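Local coordinates for pseudopodium-enriched atypical kinase 1 (Homo sapiens, PDB 6BHC), which is a pseudokinase with a protein kinase fold and an unusual catalytic cleft, which probably works as a dimerising scaffold rather than an active enzyme, at residues L47-S61 against Y74-V88. The protein carries 1 engineered substitution. Residues are numbered along the deposited sequence; the frame is centred on the assembly and turned at random.
Sequences LRFGVDSWSDFRLTS and YTASYAKDPLNNYAV
Y78 carries its ring with CG anti to the backbone N (chi1 -175°), while F57, on the neighbouring strand, has CG beside its own N (chi1 -70°); these two settings bring the rings together on one face of the sheet. The result is an offset stack, centroids 4.8 Å apart and planes at 22°, with CD1 of Y78 over one face of F57. L47 CD1 lies over the same face of Y78 as F57, a CH-pi contact 4.1 Å from the Y78 ring centroid; K80 N is over the other face. With an alanine here, F57 would probably lose its stacking partner and L47 CD1 the ring it lies on, opening a gap where the Y78 ring had been. Strand 57-59 pairs antiparallel with 74-78, consistent with the first two strands of a kinase N-lobe, whose connection holds the glycine-rich loop in active kinases. F57 and L59 share the sheet face with A76 and Y78: F57 CB and L59 CD2 pack on A76 CB, and V88 CG2 touches both F57 and L59; I149 and F124 also meet F57. On the other face R58 bends at chi2 and chi3, so that NE hydrogen-bonds S77 O at 3.0 Å and NH2 hydrogen-bonds S77 OG at 3.1 Å. S77 O also accepts from R58 N, from the opposite face of the carbonyl plane. S77 OG donates to P82 O, in the type I turn D81-N84. Just before 57-59, D56 O takes the N-H of A79 at 2.6 Å, a bent bond in the carbonyl plane.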
# COMPACT_ATOMS: atom_id res chain seq x y z
N LEU A 47 1.81 35.93 4.98
CA LEU A 47 1.92 36.94 3.95
C LEU A 47 2.28 38.29 4.56
O LEU A 47 2.18 38.50 5.78
CB LEU A 47 0.61 37.06 3.17
CG LEU A 47 0.11 35.76 2.52
CD1 LEU A 47 -1.27 35.96 1.92
CD2 LEU A 47 1.10 35.28 1.47
N ARG A 48 2.72 39.21 3.70
CA ARG A 48 3.04 40.58 4.09
C ARG A 48 1.98 41.51 3.51
O ARG A 48 1.61 41.39 2.34
CB ARG A 48 4.43 40.98 3.60
CG ARG A 48 5.55 40.18 4.24
CD ARG A 48 6.91 40.63 3.73
NE ARG A 48 8.00 39.87 4.34
CZ ARG A 48 9.29 40.04 4.04
NH1 ARG A 48 9.65 40.95 3.14
NH2 ARG A 48 10.21 39.31 4.64
N PHE A 49 1.49 42.43 4.34
CA PHE A 49 0.43 43.35 3.95
C PHE A 49 0.88 44.79 4.15
O PHE A 49 1.69 45.09 5.04
CB PHE A 49 -0.84 43.09 4.76
CG PHE A 49 -1.34 41.67 4.67
CD1 PHE A 49 -1.94 41.21 3.51
CD2 PHE A 49 -1.19 40.80 5.74
CE1 PHE A 49 -2.40 39.91 3.42
CE2 PHE A 49 -1.65 39.50 5.65
CZ PHE A 49 -2.25 39.05 4.50
N GLY A 50 0.35 45.68 3.32
CA GLY A 50 0.73 47.08 3.38
C GLY A 50 -0.30 48.03 2.80
O GLY A 50 -1.39 48.18 3.35
N VAL A 51 0.05 48.69 1.70
CA VAL A 51 -0.79 49.71 1.09
C VAL A 51 -2.03 49.08 0.48
O VAL A 51 -1.98 48.51 -0.62
CB VAL A 51 -0.02 50.53 0.04
CG1 VAL A 51 -0.90 51.63 -0.53
CG2 VAL A 51 1.25 51.11 0.65
N ASP A 52 -3.16 49.18 1.18
CA ASP A 52 -4.46 48.68 0.72
C ASP A 52 -4.38 47.20 0.33
O ASP A 52 -4.58 46.81 -0.82
CB ASP A 52 -4.99 49.52 -0.44
CG ASP A 52 -5.85 50.67 0.02
OD1 ASP A 52 -6.47 50.56 1.11
OD2 ASP A 52 -5.93 51.69 -0.69
N SER A 53 -4.09 46.37 1.34
CA SER A 53 -4.12 44.93 1.12
C SER A 53 -5.54 44.39 1.06
O SER A 53 -5.75 43.28 0.58
CB SER A 53 -3.33 44.22 2.22
OG SER A 53 -1.97 44.61 2.18
N TRP A 54 -6.52 45.17 1.54
CA TRP A 54 -7.92 44.77 1.41
C TRP A 54 -8.35 44.71 -0.05
O TRP A 54 -9.23 43.92 -0.41
CB TRP A 54 -8.81 45.73 2.19
CG TRP A 54 -10.27 45.59 1.88
CD1 TRP A 54 -11.02 46.41 1.09
CD2 TRP A 54 -11.16 44.57 2.36
NE1 TRP A 54 -12.32 45.97 1.04
CE2 TRP A 54 -12.43 44.84 1.81
CE3 TRP A 54 -11.00 43.46 3.19
CZ2 TRP A 54 -13.54 44.04 2.07
CZ3 TRP A 54 -12.10 42.67 3.45
CH2 TRP A 54 -13.35 42.96 2.89
N SER A 55 -7.74 45.53 -0.90
CA SER A 55 -8.05 45.52 -2.33
C SER A 55 -7.39 44.36 -3.06
O SER A 55 -7.80 44.04 -4.19
CB SER A 55 -7.61 46.84 -2.97
OG SER A 55 -7.88 46.85 -4.36
N ASP A 56 -6.40 43.71 -2.46
CA ASP A 56 -5.73 42.57 -3.08
C ASP A 56 -6.50 41.27 -2.93
O ASP A 56 -6.08 40.25 -3.49
CB ASP A 56 -4.32 42.40 -2.49
CG ASP A 56 -3.36 43.47 -2.94
OD1 ASP A 56 -3.57 44.03 -4.04
OD2 ASP A 56 -2.39 43.76 -2.21
N PHE A 57 -7.61 41.27 -2.20
CA PHE A 57 -8.43 40.08 -2.01
C PHE A 57 -9.75 40.29 -2.73
O PHE A 57 -10.65 40.97 -2.23
CB PHE A 57 -8.64 39.80 -0.52
CG PHE A 57 -7.40 39.32 0.18
CD1 PHE A 57 -6.53 40.23 0.76
CD2 PHE A 57 -7.10 37.97 0.24
CE1 PHE A 57 -5.38 39.80 1.41
CE2 PHE A 57 -5.95 37.53 0.88
CZ PHE A 57 -5.10 38.45 1.47
N ARG A 58 -9.87 39.71 -3.92
CA ARG A 58 -11.09 39.80 -4.72
C ARG A 58 -12.04 38.70 -4.26
O ARG A 58 -11.77 37.51 -4.47
CB ARG A 58 -10.77 39.67 -6.21
CG ARG A 58 -9.98 40.83 -6.80
CD ARG A 58 -8.48 40.67 -6.60
NE ARG A 58 -8.00 39.39 -7.12
CZ ARG A 58 -7.62 39.19 -8.38
NH1 ARG A 58 -7.66 40.19 -9.25
NH2 ARG A 58 -7.19 38.00 -8.76
N LEU A 59 -13.14 39.10 -3.63
CA LEU A 59 -14.12 38.13 -3.16
C LEU A 59 -14.79 37.44 -4.34
O LEU A 59 -15.31 38.10 -5.25
CB LEU A 59 -15.17 38.82 -2.29
CG LEU A 59 -14.64 39.53 -1.04
CD1 LEU A 59 -15.79 40.04 -0.18
CD2 LEU A 59 -13.74 38.60 -0.23
N THR A 60 -14.76 36.11 -4.34
CA THR A 60 -15.34 35.33 -5.42
C THR A 60 -16.86 35.25 -5.35
O THR A 60 -17.48 34.73 -6.28
CB THR A 60 -14.75 33.92 -5.42
OG1 THR A 60 -15.07 33.27 -4.18
CG2 THR A 60 -13.24 33.98 -5.57
N SER A 61 -17.46 35.75 -4.27
CA SER A 61 -18.91 35.71 -4.11
C SER A 61 -19.30 36.75 -3.08
O SER A 61 -18.50 37.14 -2.22
CB SER A 61 -19.39 34.32 -3.68
OG SER A 61 -20.78 34.32 -3.40
N TYR A 74 -15.38 34.72 3.72
CA TYR A 74 -15.60 34.89 2.29
C TYR A 74 -14.44 34.28 1.53
O TYR A 74 -13.27 34.54 1.86
CB TYR A 74 -15.73 36.37 1.92
CG TYR A 74 -17.00 37.04 2.40
CD1 TYR A 74 -17.05 37.64 3.66
CD2 TYR A 74 -18.13 37.09 1.60
CE1 TYR A 74 -18.21 38.25 4.10
CE2 TYR A 74 -19.29 37.70 2.04
CZ TYR A 74 -19.32 38.28 3.29
OH TYR A 74 -20.47 38.90 3.73
N THR A 75 -14.74 33.45 0.54
CA THR A 75 -13.71 32.96 -0.36
C THR A 75 -13.18 34.11 -1.21
O THR A 75 -13.95 34.95 -1.69
CB THR A 75 -14.26 31.84 -1.25
OG1 THR A 75 -15.32 32.36 -2.07
CG2 THR A 75 -14.79 30.70 -0.41
N ALA A 76 -11.87 34.15 -1.40
CA ALA A 76 -11.24 35.26 -2.08
C ALA A 76 -10.09 34.77 -2.95
O ALA A 76 -9.50 33.71 -2.70
CB ALA A 76 -10.73 36.32 -1.09
N SER A 77 -9.77 35.57 -3.96
CA SER A 77 -8.63 35.35 -4.84
C SER A 77 -7.57 36.39 -4.49
O SER A 77 -7.76 37.58 -4.76
CB SER A 77 -9.03 35.43 -6.30
OG SER A 77 -7.90 35.45 -7.15
N TYR A 78 -6.47 35.95 -3.89
CA TYR A 78 -5.39 36.85 -3.54
C TYR A 78 -4.72 37.38 -4.80
O TYR A 78 -4.39 36.61 -5.71
CB TYR A 78 -4.37 36.13 -2.65
CG TYR A 78 -3.26 37.01 -2.12
CD1 TYR A 78 -3.51 38.33 -1.75
CD2 TYR A 78 -1.97 36.52 -1.98
CE1 TYR A 78 -2.49 39.13 -1.26
CE2 TYR A 78 -0.95 37.31 -1.49
CZ TYR A 78 -1.22 38.62 -1.13
OH TYR A 78 -0.20 39.41 -0.64
N ALA A 79 -4.54 38.70 -4.87
CA ALA A 79 -4.05 39.32 -6.10
C ALA A 79 -2.64 38.85 -6.46
O ALA A 79 -2.29 38.80 -7.64
CB ALA A 79 -4.08 40.84 -5.97
N LYS A 80 -1.83 38.51 -5.46
CA LYS A 80 -0.46 38.07 -5.70
C LYS A 80 -0.36 36.56 -5.87
O LYS A 80 0.75 36.05 -6.10
CB LYS A 80 0.45 38.54 -4.57
CG LYS A 80 0.42 40.05 -4.37
CD LYS A 80 1.41 40.50 -3.31
CE LYS A 80 1.35 42.01 -3.11
NZ LYS A 80 2.34 42.47 -2.10
N ASP A 81 -1.47 35.83 -5.77
CA ASP A 81 -1.54 34.39 -5.98
C ASP A 81 -2.98 34.02 -6.29
O ASP A 81 -3.69 33.47 -5.44
CB ASP A 81 -1.03 33.64 -4.74
CG ASP A 81 -0.92 32.15 -4.96
OD1 ASP A 81 -0.69 31.73 -6.12
OD2 ASP A 81 -1.06 31.39 -3.98
N PRO A 82 -3.45 34.29 -7.51
CA PRO A 82 -4.90 34.31 -7.77
C PRO A 82 -5.55 32.95 -7.95
O PRO A 82 -6.77 32.89 -8.11
CB PRO A 82 -4.99 35.13 -9.07
CG PRO A 82 -3.71 34.84 -9.77
CD PRO A 82 -2.66 34.68 -8.70
N LEU A 83 -4.79 31.85 -7.93
CA LEU A 83 -5.36 30.54 -8.21
C LEU A 83 -5.40 29.61 -7.01
O LEU A 83 -5.92 28.49 -7.12
CB LEU A 83 -4.58 29.86 -9.35
CG LEU A 83 -4.54 30.64 -10.67
CD1 LEU A 83 -3.89 29.81 -11.76
CD2 LEU A 83 -5.94 31.08 -11.07
N ASN A 84 -4.89 30.03 -5.86
CA ASN A 84 -4.90 29.21 -4.66
C ASN A 84 -6.05 29.60 -3.74
O ASN A 84 -6.60 30.70 -3.82
CB ASN A 84 -3.57 29.32 -3.91
CG ASN A 84 -2.52 28.38 -4.47
OD1 ASN A 84 -2.79 27.20 -4.70
ND2 ASN A 84 -1.32 28.89 -4.69
N ASN A 85 -6.42 28.67 -2.86
CA ASN A 85 -7.56 28.86 -1.98
C ASN A 85 -7.21 29.80 -0.84
O ASN A 85 -6.21 29.60 -0.13
CB ASN A 85 -8.03 27.52 -1.42
CG ASN A 85 -8.56 26.60 -2.50
OD1 ASN A 85 -9.10 27.05 -3.51
ND2 ASN A 85 -8.41 25.29 -2.30
N TYR A 86 -8.02 30.84 -0.67
CA TYR A 86 -7.89 31.76 0.45
C TYR A 86 -9.27 32.13 0.95
O TYR A 86 -10.22 32.24 0.16
CB TYR A 86 -7.12 33.04 0.06
CG TYR A 86 -5.64 32.83 -0.18
CD1 TYR A 86 -4.74 32.84 0.88
CD2 TYR A 86 -5.14 32.64 -1.46
CE1 TYR A 86 -3.39 32.66 0.67
CE2 TYR A 86 -3.79 32.46 -1.68
CZ TYR A 86 -2.92 32.47 -0.61
OH TYR A 86 -1.57 32.30 -0.83
N ALA A 87 -9.39 32.31 2.26
CA ALA A 87 -10.63 32.73 2.89
C ALA A 87 -10.36 34.00 3.70
O ALA A 87 -9.36 34.08 4.42
CB ALA A 87 -11.20 31.64 3.79
N VAL A 88 -11.25 34.98 3.57
CA VAL A 88 -11.15 36.24 4.29
C VAL A 88 -12.02 36.14 5.53
O VAL A 88 -13.24 35.95 5.43
CB VAL A 88 -11.57 37.43 3.41
CG1 VAL A 88 -11.72 38.67 4.26
CG2 VAL A 88 -10.54 37.65 2.31